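Local coordinates for protein phosphate transporter (PDB 6L85) that probably imports inorganic phosphate across the cell membrane, using the sodium gradient to drive uptake, at residues S26-V31 with E309-K314; R34-R39 with A242-S247; L84-A89 with H108-G113; F117-V120 with G126-W129; K169-A174 with K223-K228. One frame throughout, in Å; residues are numbered along the deposited sequence.

Interaction 1 of 5, residues S26-V31 with E309-K314; sequences SMATAV and ETVGEK. With NA (sodium ion), chain S.
Ala28 and Val311 meet methyl to methyl where helix 2-32 passes the last part of helix 304-311 and the residues after it. Val311 is the side chain to follow. Its CB is already 4.2 Å from Ala28 CB, and the branch that closes the gap is CG1, which comes to 3.7 Å from Ala28 CB. That methyl lies anti to the backbone N (chi1 173°), next to the carbonyl carbon. The second branch, CG2, is turned back beside the backbone N. The same Ala28 methyl also rests against the backbone just beyond, with Gly312 N 4.0 Å from Ala28 CB. With such small groups the main chains come close: Ala28 CA and Gly312 CA are 4.6 Å apart. Ile315, in the loop that follows, covers Ala28 and Thr29 further.

One residue on, Thr29 points away from this contact. Its OG1 sits between the backbone N and the carbonyl carbon (chi1 50°), and binds the sodium ion, 2.6 Å away. Gln243, Ser247 and Asp327 complete the site.

The helix is therefore apolar on the side turned to 309-314 and metal-binding on another. Across these two segments the attraction is dispersion between methyl groups and a close backbone, with no directional bond, so the fit depends on shape rather than on polar pairing.

Interaction 2 of 5, residues R34-R39 with A242-S247; sequences RAITVR and AQILTS. With NA (sodium ion), chain S.
Ile244 reaches Ala35 and Ile36 because its CG1 is anti to the carbonyl carbon (chi1 -58°) and the chain then runs on extended, carrying CD1 outward from helix 231-258. In Ile36 the long branch is tucked between the backbone N and the carbonyl carbon (chi1 54°), which turns CG2 toward the incoming methyl. Ile36 CG2 and Ile244 CD1 meet at 3.6 Å, the two side chains crossing at a slant. Ala35 flanks them: its CB is 3.9 Å from Ile244 CG1, and Ala35 O lies 3.7 Å from Ile244 CD1.

Residues 34-37 are a short link between helix 2-32 and helix 38-56. Arg34, with positive phi, ends helix 2-32 in a Schellman motif; Thr37 is the N-cap of helix 38-56, and Gln40 OE1 bonds to Thr37 N. An alanine in place of Ile244 would remove the reaching branch and is likely to leave Ile36 CG2 without its packing partner on this helix.

The neighbouring residues on helix 231-258 grip sodium. Gln243 is a bidentate ligand: its bent side chain brings OE1 to 2.4 Å from the sodium ion, and Gln243 O binds it at 2.4 Å as well. Ser247 OG, one turn on, adds a third bond of 2.4 Å, and Thr29 and Asp327 supply the others. The amide of Gln243 is fixed in rotation by a second shell, NE2 being hydrogen-bonded to Asn320 OD1.

Interaction 3 of 5, residues L84-A89 with H108-G113; sequences LSALIA and HSIVGG
The peptide plane that joins Ala86 to Leu87 has the tip of Ile110 resting on one face. Ile110 CD1 stands above its C, O and N at similar distances, 3.7 Å from Ala86 O and 4.0 Å from Leu87 N. A second flat group is covered the other way round: the methyl of Ala86 stands nearly straight above the carbonyl of Gly113, with Ala86 CB 3.6 Å from Gly113 C. Each helix thus lays one methyl on a peptide face of the other. Neither of these contacts is made at a plane's edge.

Ile110 gets there by torsion. Its CG1 is anti to the backbone N (chi1 -169°), and a turn at the next bond then swings CD1 across to the partner helix. There CD1 also lies 4.0 Å from Ala86 CB, while Leu87 CD2 brushes it more loosely at 4.3 Å.

Helices 76-99 and 106-121 run roughly antiparallel here, their short axes at 142° and 8.3 Å apart at closest approach. The nearest CA atoms are those of Ala86 and Gly113, 4.1 Å apart. A side chain at Gly113 would not fit in this geometry, since a CB there would collide with Ala86 CB. Around the pair, Leu87 also packs on helix 260-275 and Ile110 on Asn261.

The contact is buried and free of charge, and Thr107, a ligand of one sodium site, directly precedes segment 108-113. Its chemistry is methyl groups on peptide faces, which makes the helix spacing a matter of side-chain size.

Interaction 4 of 5, residues F117-V120 with G126-W129; sequences FGLV and GVNW
Gly118 and Gly126 lie backbone to backbone, with Gly126 CA directing a hydrogen at Gly118 O over 3.6 Å. This CA-H...O contact is fairly straight, 163° at the hydrogen. A CB on either glycine would collide with the other's carbonyl oxygen. Beside them, Leu119 and Val127 slant across each other, Leu119 CD2 coming to 3.7 Å from Val127 CG2. That branch of Val127 lies beside its own backbone N, while CG1 is anti to it (chi1 166°) and so goes the other way, toward the indole. Val127 CG1 stands 3.5 Å above the Trp129 ring plane, over its centre, a CH-pi arrangement. Leu119 CD2 reaches the indole too, at 4.3 Å from Trp129 CZ2, and so spans valine and tryptophan.

The whole is a helix-loop-helix connection: helix 106-121 ends, the chain turns back on itself, and helix 129-162 starts. Asn128 is the N-cap of that second helix and the centre of an inverse gamma turn, its OD1 making a weak hydrogen bond to Thr131 N.

Further out, Trp129 NE1 is hydrogen-bonded to Ile124 O in the turn, which holds the indole's orientation. Asn128 ND2 bonds to Lys66 O, and backbone bonds tie Gly126 to Glu70 and Asn128 to Ile68. Phe117, on another side of the helix, meets the Tyr393 ring edge-to-face, where this end of helix 106-121 packs on helix 368-400.

Interaction 5 of 5, residues K169-A174 with K223-K228; sequences KSSTVA and KLINEK
Van der Waals packing brings Ile225 against Ser171 and Thr172. The methyl end of Ile225 presses on a hydroxyl: CD1 is 3.5 Å from Ser171 OG, and CG1 follows at 3.9 Å from the same oxygen. Ile225 holds CG1 anti to its N (chi1 -153°), and this sends CD1 toward helix 167-194. The CG2 branch, set between the backbone N and the carbonyl carbon, approaches Thr172 only loosely, with Ile225 CG2 4.4 Å from Thr172 OG1.

Backbone turns set the frame. A type I beta turn from Leu224 to Glu227, closed by Glu227 N to Leu224 O at 3.0 Å, follows the last turns of helix 199-224; Ile225 is its second residue and points at helix 167-194. On the other side, Ser170 O takes hydrogen bonds from both Val173 N and Ala174 N.

Polar links serve the same neighbourhood. The Ser171 hydroxyl is satisfied by Lys168 O, one turn back, so it meets Ile225 as a packing surface. Thr172 O bonds to His218 ND1 on helix 199-224, and Lys228 O to Lys168 NZ. Ile225 also packs on Val238 of helix 231-258.

Interactions 1 and 2 share one sodium site and have centres 9 Å apart. They touch directly: Ser26 O and Ser247 OG are 2.6 Å apart, probably a hydrogen bond, and Glu313 OE2 with Arg34 NH2 forms a salt bridge at 3.0 Å. Interaction 5 stands further out, 18 Å from interaction 2 between centres, yet helix 199-224 is followed, after a short loop, by the metal-bearing helix 231-258. Interactions 3 and 4, 12 Å apart between centres, both use helix 106-121 and lie on the opposite side of the chain's centre from interaction 2. Interaction 3 lies near a different sodium ion, about 7 Å from the side chain of Ile110.

Interaction 1 of 5, residues S26-V31 with E309-K314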
# COMPACT_ATOMS: atom_id res chain seq x y z
N SER B 26 -4.01 -3.77 -18.56
CA SER B 26 -3.12 -2.93 -17.77
C SER B 26 -1.66 -3.07 -18.16
O SER B 26 -0.93 -2.08 -18.12
CB SER B 26 -3.27 -3.24 -16.27
OG SER B 26 -2.86 -4.55 -15.97
N MET B 27 -1.21 -4.27 -18.56
CA MET B 27 0.22 -4.51 -18.73
C MET B 27 0.69 -4.53 -20.19
O MET B 27 1.91 -4.53 -20.40
CB MET B 27 0.63 -5.83 -18.06
CG MET B 27 0.54 -5.78 -16.52
SD MET B 27 1.64 -4.54 -15.76
CE MET B 27 1.14 -4.65 -14.05
N ALA B 28 -0.19 -4.54 -21.20
CA ALA B 28 0.28 -4.64 -22.57
C ALA B 28 1.09 -3.41 -22.99
O ALA B 28 2.03 -3.55 -23.77
CB ALA B 28 -0.90 -4.84 -23.53
N THR B 29 0.76 -2.22 -22.49
CA THR B 29 1.57 -1.05 -22.80
C THR B 29 3.01 -1.25 -22.33
O THR B 29 3.96 -1.04 -23.09
CB THR B 29 0.97 0.21 -22.16
OG1 THR B 29 0.69 -0.05 -20.78
CG2 THR B 29 -0.35 0.61 -22.86
N ALA B 30 3.19 -1.66 -21.06
CA ALA B 30 4.53 -1.83 -20.49
C ALA B 30 5.27 -2.99 -21.13
O ALA B 30 6.48 -2.91 -21.36
CB ALA B 30 4.44 -2.04 -18.96
N VAL B 31 4.56 -4.08 -21.43
CA VAL B 31 5.20 -5.24 -22.05
C VAL B 31 5.58 -4.94 -23.50
O VAL B 31 6.65 -5.35 -23.96
CB VAL B 31 4.29 -6.47 -21.96
CG1 VAL B 31 4.81 -7.55 -22.89
CG2 VAL B 31 4.22 -6.99 -20.53
N GLU B 309 0.77 -11.11 -24.20
CA GLU B 309 1.75 -11.01 -25.29
C GLU B 309 1.15 -11.41 -26.64
O GLU B 309 1.79 -12.08 -27.45
CB GLU B 309 2.95 -11.89 -24.96
CG GLU B 309 2.55 -13.33 -24.61
CD GLU B 309 3.71 -14.32 -24.64
OE1 GLU B 309 4.36 -14.43 -25.70
OE2 GLU B 309 3.93 -15.00 -23.62
N THR B 310 -0.07 -10.99 -26.89
CA THR B 310 -0.82 -10.97 -28.14
C THR B 310 -1.46 -9.61 -28.35
O THR B 310 -1.55 -9.14 -29.50
CB THR B 310 -1.87 -12.09 -28.15
OG1 THR B 310 -1.21 -13.36 -28.05
CG2 THR B 310 -2.71 -12.04 -29.42
N VAL B 311 -1.90 -8.96 -27.28
CA VAL B 311 -2.22 -7.54 -27.38
C VAL B 311 -0.94 -6.70 -27.46
O VAL B 311 -0.86 -5.72 -28.21
CB VAL B 311 -3.13 -7.10 -26.22
CG1 VAL B 311 -3.33 -5.58 -26.23
CG2 VAL B 311 -4.48 -7.80 -26.31
N GLY B 312 0.10 -7.12 -26.72
CA GLY B 312 1.32 -6.32 -26.67
C GLY B 312 2.02 -6.17 -28.01
O GLY B 312 2.56 -5.10 -28.32
N GLU B 313 2.02 -7.23 -28.83
CA GLU B 313 2.68 -7.15 -30.13
C GLU B 313 2.09 -6.04 -30.99
O GLU B 313 2.82 -5.39 -31.75
CB GLU B 313 2.59 -8.48 -30.88
CG GLU B 313 3.61 -9.53 -30.44
CD GLU B 313 4.95 -8.93 -30.04
OE1 GLU B 313 5.54 -8.15 -30.83
OE2 GLU B 313 5.43 -9.25 -28.93
N LYS B 314 0.79 -5.80 -30.85
CA LYS B 314 0.09 -4.83 -31.69
C LYS B 314 0.39 -3.38 -31.31
O LYS B 314 0.02 -2.48 -32.07
CB LYS B 314 -1.42 -5.10 -31.62
CG LYS B 314 -1.93 -6.15 -32.61
CD LYS B 314 -1.33 -7.54 -32.37
CE LYS B 314 -2.05 -8.60 -33.19
NZ LYS B 314 -1.72 -9.99 -32.73
NA NA S . 2.24 1.01 -18.93

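Interaction 2 of 5, residues R34-R39 with A242-S247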
# COMPACT_ATOMS: atom_id res chain seq x y z
N ARG B 34 8.60 -3.10 -24.05
CA ARG B 34 9.64 -3.88 -23.37
C ARG B 34 10.14 -3.23 -22.08
O ARG B 34 11.25 -3.51 -21.63
CB ARG B 34 10.83 -4.20 -24.30
CG ARG B 34 10.46 -4.50 -25.76
CD ARG B 34 10.06 -5.96 -25.98
NE ARG B 34 9.13 -6.11 -27.11
CZ ARG B 34 8.07 -6.93 -27.13
NH1 ARG B 34 7.76 -7.68 -26.08
NH2 ARG B 34 7.30 -6.98 -28.22
N ALA B 35 9.33 -2.38 -21.44
CA ALA B 35 9.74 -1.84 -20.15
C ALA B 35 9.83 -2.94 -19.09
O ALA B 35 10.55 -2.77 -18.09
CB ALA B 35 8.79 -0.74 -19.69
N ILE B 36 9.12 -4.05 -19.28
CA ILE B 36 9.15 -5.18 -18.36
C ILE B 36 8.85 -6.44 -19.17
O ILE B 36 8.31 -6.37 -20.28
CB ILE B 36 8.15 -5.06 -17.18
CG1 ILE B 36 6.71 -4.79 -17.66
CG2 ILE B 36 8.55 -3.97 -16.18
CD1 ILE B 36 5.73 -4.79 -16.52
N THR B 37 9.20 -7.59 -18.61
CA THR B 37 8.86 -8.86 -19.23
C THR B 37 7.42 -9.26 -18.89
O THR B 37 6.82 -8.75 -17.94
CB THR B 37 9.80 -10.00 -18.79
OG1 THR B 37 9.58 -10.29 -17.40
CG2 THR B 37 11.28 -9.65 -19.02
N VAL B 38 6.90 -10.21 -19.66
CA VAL B 38 5.58 -10.78 -19.40
C VAL B 38 5.50 -11.32 -17.97
O VAL B 38 4.54 -11.05 -17.24
CB VAL B 38 5.27 -11.87 -20.44
CG1 VAL B 38 4.04 -12.66 -20.03
CG2 VAL B 38 5.09 -11.24 -21.83
N ARG B 39 6.52 -12.06 -17.55
CA ARG B 39 6.54 -12.67 -16.22
C ARG B 39 6.53 -11.62 -15.12
O ARG B 39 5.79 -11.74 -14.12
CB ARG B 39 7.77 -13.58 -16.10
CG ARG B 39 8.19 -13.91 -14.67
CD ARG B 39 7.10 -14.66 -13.90
NE ARG B 39 7.05 -16.09 -14.21
CZ ARG B 39 7.79 -17.01 -13.60
NH1 ARG B 39 8.65 -16.66 -12.65
NH2 ARG B 39 7.66 -18.29 -13.95
N ALA B 242 8.32 5.27 -16.21
CA ALA B 242 7.13 5.73 -15.48
C ALA B 242 5.85 5.01 -15.92
O ALA B 242 4.89 4.93 -15.13
CB ALA B 242 6.98 7.24 -15.68
N GLN B 243 5.82 4.49 -17.15
CA GLN B 243 4.63 3.78 -17.59
C GLN B 243 4.52 2.41 -16.94
O GLN B 243 3.45 1.80 -16.99
CB GLN B 243 4.59 3.72 -19.13
CG GLN B 243 5.44 2.66 -19.79
CD GLN B 243 4.73 2.06 -20.99
OE1 GLN B 243 3.75 1.33 -20.83
NE2 GLN B 243 5.21 2.36 -22.19
N ILE B 244 5.54 1.96 -16.22
CA ILE B 244 5.36 0.82 -15.34
C ILE B 244 4.44 1.19 -14.18
O ILE B 244 3.53 0.44 -13.80
CB ILE B 244 6.73 0.31 -14.85
CG1 ILE B 244 7.60 -0.06 -16.05
CG2 ILE B 244 6.57 -0.91 -13.89
CD1 ILE B 244 9.04 -0.40 -15.69
N LEU B 245 4.69 2.36 -13.58
CA LEU B 245 3.84 2.83 -12.49
C LEU B 245 2.41 2.99 -12.99
O LEU B 245 1.45 2.59 -12.32
CB LEU B 245 4.37 4.17 -11.96
CG LEU B 245 5.74 4.16 -11.28
CD1 LEU B 245 6.07 5.54 -10.71
CD2 LEU B 245 5.79 3.11 -10.18
N THR B 246 2.27 3.58 -14.17
CA THR B 246 0.94 3.82 -14.69
C THR B 246 0.24 2.49 -15.06
O THR B 246 -0.99 2.37 -14.94
CB THR B 246 1.07 4.83 -15.84
OG1 THR B 246 -0.14 5.56 -15.97
CG2 THR B 246 1.46 4.18 -17.15
N SER B 247 1.01 1.45 -15.41
CA SER B 247 0.40 0.13 -15.58
C SER B 247 -0.11 -0.43 -14.25
O SER B 247 -1.17 -1.08 -14.21
CB SER B 247 1.41 -0.83 -16.20
OG SER B 247 1.33 -0.80 -17.61
NA NA S . 2.24 1.01 -18.93

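Interaction 3 of 5, residues L84-A89 with H108-G113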
# COMPACT_ATOMS: atom_id res chain seq x y z
N LEU B 84 -25.40 -18.39 -9.43
CA LEU B 84 -24.55 -19.48 -9.90
C LEU B 84 -24.63 -19.66 -11.41
O LEU B 84 -23.60 -19.86 -12.08
CB LEU B 84 -24.92 -20.78 -9.19
CG LEU B 84 -24.76 -20.77 -7.67
CD1 LEU B 84 -25.05 -22.17 -7.16
CD2 LEU B 84 -23.36 -20.32 -7.24
N SER B 85 -25.85 -19.61 -11.97
CA SER B 85 -26.02 -19.78 -13.41
C SER B 85 -25.26 -18.73 -14.20
O SER B 85 -24.58 -19.05 -15.18
CB SER B 85 -27.51 -19.74 -13.78
OG SER B 85 -28.18 -20.90 -13.30
N ALA B 86 -25.35 -17.47 -13.76
CA ALA B 86 -24.62 -16.39 -14.39
C ALA B 86 -23.11 -16.62 -14.33
O ALA B 86 -22.39 -16.41 -15.32
CB ALA B 86 -24.99 -15.06 -13.73
N LEU B 87 -22.60 -17.04 -13.16
CA LEU B 87 -21.16 -17.31 -13.04
C LEU B 87 -20.73 -18.40 -14.02
O LEU B 87 -19.74 -18.24 -14.74
CB LEU B 87 -20.79 -17.73 -11.60
CG LEU B 87 -20.69 -16.67 -10.48
CD1 LEU B 87 -20.57 -17.33 -9.12
CD2 LEU B 87 -19.54 -15.67 -10.68
N ILE B 88 -21.47 -19.52 -14.06
CA ILE B 88 -21.17 -20.60 -14.99
C ILE B 88 -21.11 -20.08 -16.43
O ILE B 88 -20.14 -20.33 -17.16
CB ILE B 88 -22.21 -21.73 -14.87
CG1 ILE B 88 -22.13 -22.42 -13.51
CG2 ILE B 88 -22.03 -22.74 -16.00
CD1 ILE B 88 -22.95 -23.71 -13.43
N ALA B 89 -22.15 -19.33 -16.84
CA ALA B 89 -22.28 -18.94 -18.24
C ALA B 89 -21.20 -17.95 -18.65
O ALA B 89 -20.58 -18.07 -19.72
CB ALA B 89 -23.68 -18.35 -18.51
N HIS B 108 -19.61 -7.05 -19.29
CA HIS B 108 -20.76 -7.28 -20.16
C HIS B 108 -21.23 -8.71 -20.03
O HIS B 108 -22.44 -8.97 -19.97
CB HIS B 108 -20.40 -6.97 -21.62
CG HIS B 108 -20.18 -5.51 -21.87
ND1 HIS B 108 -20.03 -4.98 -23.13
CD2 HIS B 108 -20.08 -4.46 -21.02
CE1 HIS B 108 -19.86 -3.67 -23.05
NE2 HIS B 108 -19.87 -3.33 -21.77
N SER B 109 -20.28 -9.65 -19.91
CA SER B 109 -20.62 -11.06 -19.80
C SER B 109 -21.41 -11.34 -18.53
O SER B 109 -22.44 -12.03 -18.58
CB SER B 109 -19.35 -11.91 -19.83
OG SER B 109 -18.53 -11.48 -20.90
N ILE B 110 -20.96 -10.84 -17.38
CA ILE B 110 -21.65 -11.23 -16.15
C ILE B 110 -23.00 -10.51 -16.05
O ILE B 110 -23.98 -11.08 -15.54
CB ILE B 110 -20.77 -11.02 -14.89
CG1 ILE B 110 -21.42 -11.70 -13.68
CG2 ILE B 110 -20.55 -9.57 -14.56
CD1 ILE B 110 -21.39 -13.24 -13.74
N VAL B 111 -23.09 -9.26 -16.54
CA VAL B 111 -24.38 -8.56 -16.52
C VAL B 111 -25.38 -9.26 -17.43
O VAL B 111 -26.55 -9.44 -17.06
CB VAL B 111 -24.19 -7.08 -16.89
CG1 VAL B 111 -25.56 -6.40 -17.16
CG2 VAL B 111 -23.44 -6.35 -15.79
N GLY B 112 -24.93 -9.71 -18.60
CA GLY B 112 -25.78 -10.53 -19.44
C GLY B 112 -26.23 -11.80 -18.74
O GLY B 112 -27.40 -12.18 -18.84
N GLY B 113 -25.31 -12.46 -18.04
CA GLY B 113 -25.70 -13.65 -17.29
C GLY B 113 -26.83 -13.37 -16.31
O GLY B 113 -27.82 -14.11 -16.25

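Interaction 4 of 5, residues F117-V120 with G126-W129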
# COMPACT_ATOMS: atom_id res chain seq x y z
N PHE B 117 -30.81 -14.76 -16.33
CA PHE B 117 -31.48 -15.39 -15.20
C PHE B 117 -32.77 -14.64 -14.85
O PHE B 117 -33.83 -15.25 -14.70
CB PHE B 117 -30.57 -15.45 -13.98
CG PHE B 117 -31.32 -15.29 -12.68
CD1 PHE B 117 -32.18 -16.29 -12.25
CD2 PHE B 117 -31.20 -14.13 -11.94
CE1 PHE B 117 -32.90 -16.14 -11.08
CE2 PHE B 117 -31.91 -13.98 -10.76
CZ PHE B 117 -32.77 -14.99 -10.33
N GLY B 118 -32.68 -13.32 -14.69
CA GLY B 118 -33.85 -12.55 -14.27
C GLY B 118 -35.01 -12.67 -15.24
O GLY B 118 -36.17 -12.72 -14.83
N LEU B 119 -34.72 -12.72 -16.55
CA LEU B 119 -35.77 -12.82 -17.56
C LEU B 119 -36.43 -14.19 -17.54
O LEU B 119 -37.65 -14.29 -17.68
CB LEU B 119 -35.20 -12.53 -18.95
CG LEU B 119 -34.71 -11.09 -19.10
CD1 LEU B 119 -33.76 -10.95 -20.27
CD2 LEU B 119 -35.89 -10.10 -19.19
N VAL B 120 -35.64 -15.25 -17.37
CA VAL B 120 -36.26 -16.57 -17.35
C VAL B 120 -37.01 -16.82 -16.06
O VAL B 120 -38.01 -17.56 -16.04
CB VAL B 120 -35.19 -17.65 -17.61
CG1 VAL B 120 -35.63 -19.00 -17.06
CG2 VAL B 120 -35.00 -17.77 -19.08
N GLY B 126 -38.37 -9.12 -14.02
CA GLY B 126 -37.21 -9.64 -13.31
C GLY B 126 -35.94 -8.85 -13.49
O GLY B 126 -34.93 -9.17 -12.85
N VAL B 127 -35.95 -7.82 -14.34
CA VAL B 127 -34.77 -7.00 -14.60
C VAL B 127 -35.01 -5.61 -14.03
O VAL B 127 -36.06 -5.01 -14.26
CB VAL B 127 -34.46 -6.94 -16.11
CG1 VAL B 127 -33.46 -5.82 -16.41
CG2 VAL B 127 -33.93 -8.29 -16.59
N ASN B 128 -34.02 -5.10 -13.29
CA ASN B 128 -34.05 -3.75 -12.72
C ASN B 128 -33.71 -2.74 -13.82
O ASN B 128 -32.58 -2.26 -13.94
CB ASN B 128 -33.08 -3.69 -11.54
CG ASN B 128 -33.05 -2.33 -10.84
OD1 ASN B 128 -33.55 -1.33 -11.36
ND2 ASN B 128 -32.44 -2.29 -9.65
N TRP B 129 -34.74 -2.39 -14.62
CA TRP B 129 -34.52 -1.60 -15.84
C TRP B 129 -34.01 -0.19 -15.55
O TRP B 129 -33.20 0.34 -16.31
CB TRP B 129 -35.80 -1.54 -16.69
CG TRP B 129 -36.20 -2.88 -17.25
CD1 TRP B 129 -37.26 -3.67 -16.85
CD2 TRP B 129 -35.54 -3.61 -18.30
NE1 TRP B 129 -37.29 -4.84 -17.59
CE2 TRP B 129 -36.24 -4.83 -18.47
CE3 TRP B 129 -34.42 -3.36 -19.09
CZ2 TRP B 129 -35.86 -5.78 -19.42
CZ3 TRP B 129 -34.04 -4.31 -20.03
CH2 TRP B 129 -34.76 -5.50 -20.19

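Interaction 5 of 5, residues K169-A174 with K223-K228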
# COMPACT_ATOMS: atom_id res chain seq x y z
N LYS B 169 14.19 19.04 -18.32
CA LYS B 169 13.77 19.75 -17.12
C LYS B 169 12.26 19.71 -16.96
O LYS B 169 11.76 19.57 -15.83
CB LYS B 169 14.26 21.20 -17.21
CG LYS B 169 14.59 21.89 -15.89
CD LYS B 169 15.50 23.10 -16.17
CE LYS B 169 15.51 24.12 -15.03
NZ LYS B 169 14.35 25.06 -15.10
N SER B 170 11.52 19.83 -18.06
CA SER B 170 10.06 19.84 -17.98
C SER B 170 9.51 18.47 -17.59
O SER B 170 8.51 18.38 -16.86
CB SER B 170 9.46 20.28 -19.32
OG SER B 170 9.48 21.68 -19.44
N SER B 171 10.12 17.39 -18.10
CA SER B 171 9.65 16.05 -17.78
C SER B 171 9.86 15.77 -16.30
O SER B 171 9.01 15.14 -15.65
CB SER B 171 10.39 15.02 -18.65
OG SER B 171 11.73 14.89 -18.21
N THR B 172 10.96 16.29 -15.77
CA THR B 172 11.27 16.25 -14.34
C THR B 172 10.14 16.78 -13.47
O THR B 172 10.03 16.41 -12.29
CB THR B 172 12.57 17.05 -14.17
OG1 THR B 172 13.67 16.15 -13.99
CG2 THR B 172 12.49 18.06 -13.06
N VAL B 173 9.26 17.61 -14.03
CA VAL B 173 8.13 18.17 -13.30
C VAL B 173 6.81 17.52 -13.70
O VAL B 173 5.94 17.33 -12.85
CB VAL B 173 8.07 19.70 -13.49
CG1 VAL B 173 6.75 20.27 -12.97
CG2 VAL B 173 9.25 20.38 -12.85
N ALA B 174 6.65 17.18 -14.97
CA ALA B 174 5.33 16.76 -15.45
C ALA B 174 5.03 15.30 -15.14
O ALA B 174 3.87 14.94 -14.91
CB ALA B 174 5.21 16.99 -16.96
N LYS B 223 17.31 11.80 -11.73
CA LYS B 223 18.34 10.81 -12.00
C LYS B 223 18.22 10.24 -13.42
O LYS B 223 19.17 10.27 -14.20
CB LYS B 223 18.28 9.69 -10.96
CG LYS B 223 19.48 8.80 -10.94
CD LYS B 223 20.38 9.14 -9.76
CE LYS B 223 21.82 8.79 -10.07
NZ LYS B 223 22.71 9.51 -9.11
N LEU B 224 17.03 9.72 -13.76
CA LEU B 224 16.85 8.98 -15.01
C LEU B 224 17.13 9.85 -16.23
O LEU B 224 17.66 9.37 -17.24
CB LEU B 224 15.43 8.44 -15.08
CG LEU B 224 15.15 7.17 -15.86
CD1 LEU B 224 16.35 6.24 -15.79
CD2 LEU B 224 13.92 6.50 -15.26
N ILE B 225 16.75 11.12 -16.17
CA ILE B 225 16.82 12.00 -17.31
C ILE B 225 18.26 12.25 -17.76
O ILE B 225 18.48 12.73 -18.87
CB ILE B 225 16.09 13.32 -16.96
CG1 ILE B 225 15.54 14.00 -18.20
CG2 ILE B 225 17.00 14.24 -16.16
CD1 ILE B 225 14.68 13.11 -19.05
N ASN B 226 19.24 11.88 -16.92
CA ASN B 226 20.66 12.04 -17.20
C ASN B 226 21.28 10.83 -17.88
O ASN B 226 22.48 10.86 -18.16
CB ASN B 226 21.44 12.29 -15.89
CG ASN B 226 21.08 13.61 -15.24
OD1 ASN B 226 20.63 14.55 -15.91
ND2 ASN B 226 21.28 13.70 -13.92
N GLU B 227 20.53 9.77 -18.15
CA GLU B 227 21.12 8.57 -18.74
C GLU B 227 21.28 8.66 -20.25
O GLU B 227 22.07 7.90 -20.82
CB GLU B 227 20.29 7.33 -18.40
CG GLU B 227 20.24 7.01 -16.91
CD GLU B 227 20.11 5.52 -16.64
OE1 GLU B 227 20.80 4.72 -17.31
OE2 GLU B 227 19.31 5.15 -15.76
N LYS B 228 20.54 9.54 -20.92
CA LYS B 228 20.63 9.70 -22.36
C LYS B 228 20.99 11.14 -22.69
O LYS B 228 20.56 12.07 -21.99
CB LYS B 228 19.32 9.31 -23.05
CG LYS B 228 18.75 7.96 -22.61
CD LYS B 228 19.48 6.81 -23.28
CE LYS B 228 18.66 5.53 -23.23
NZ LYS B 228 19.47 4.34 -23.69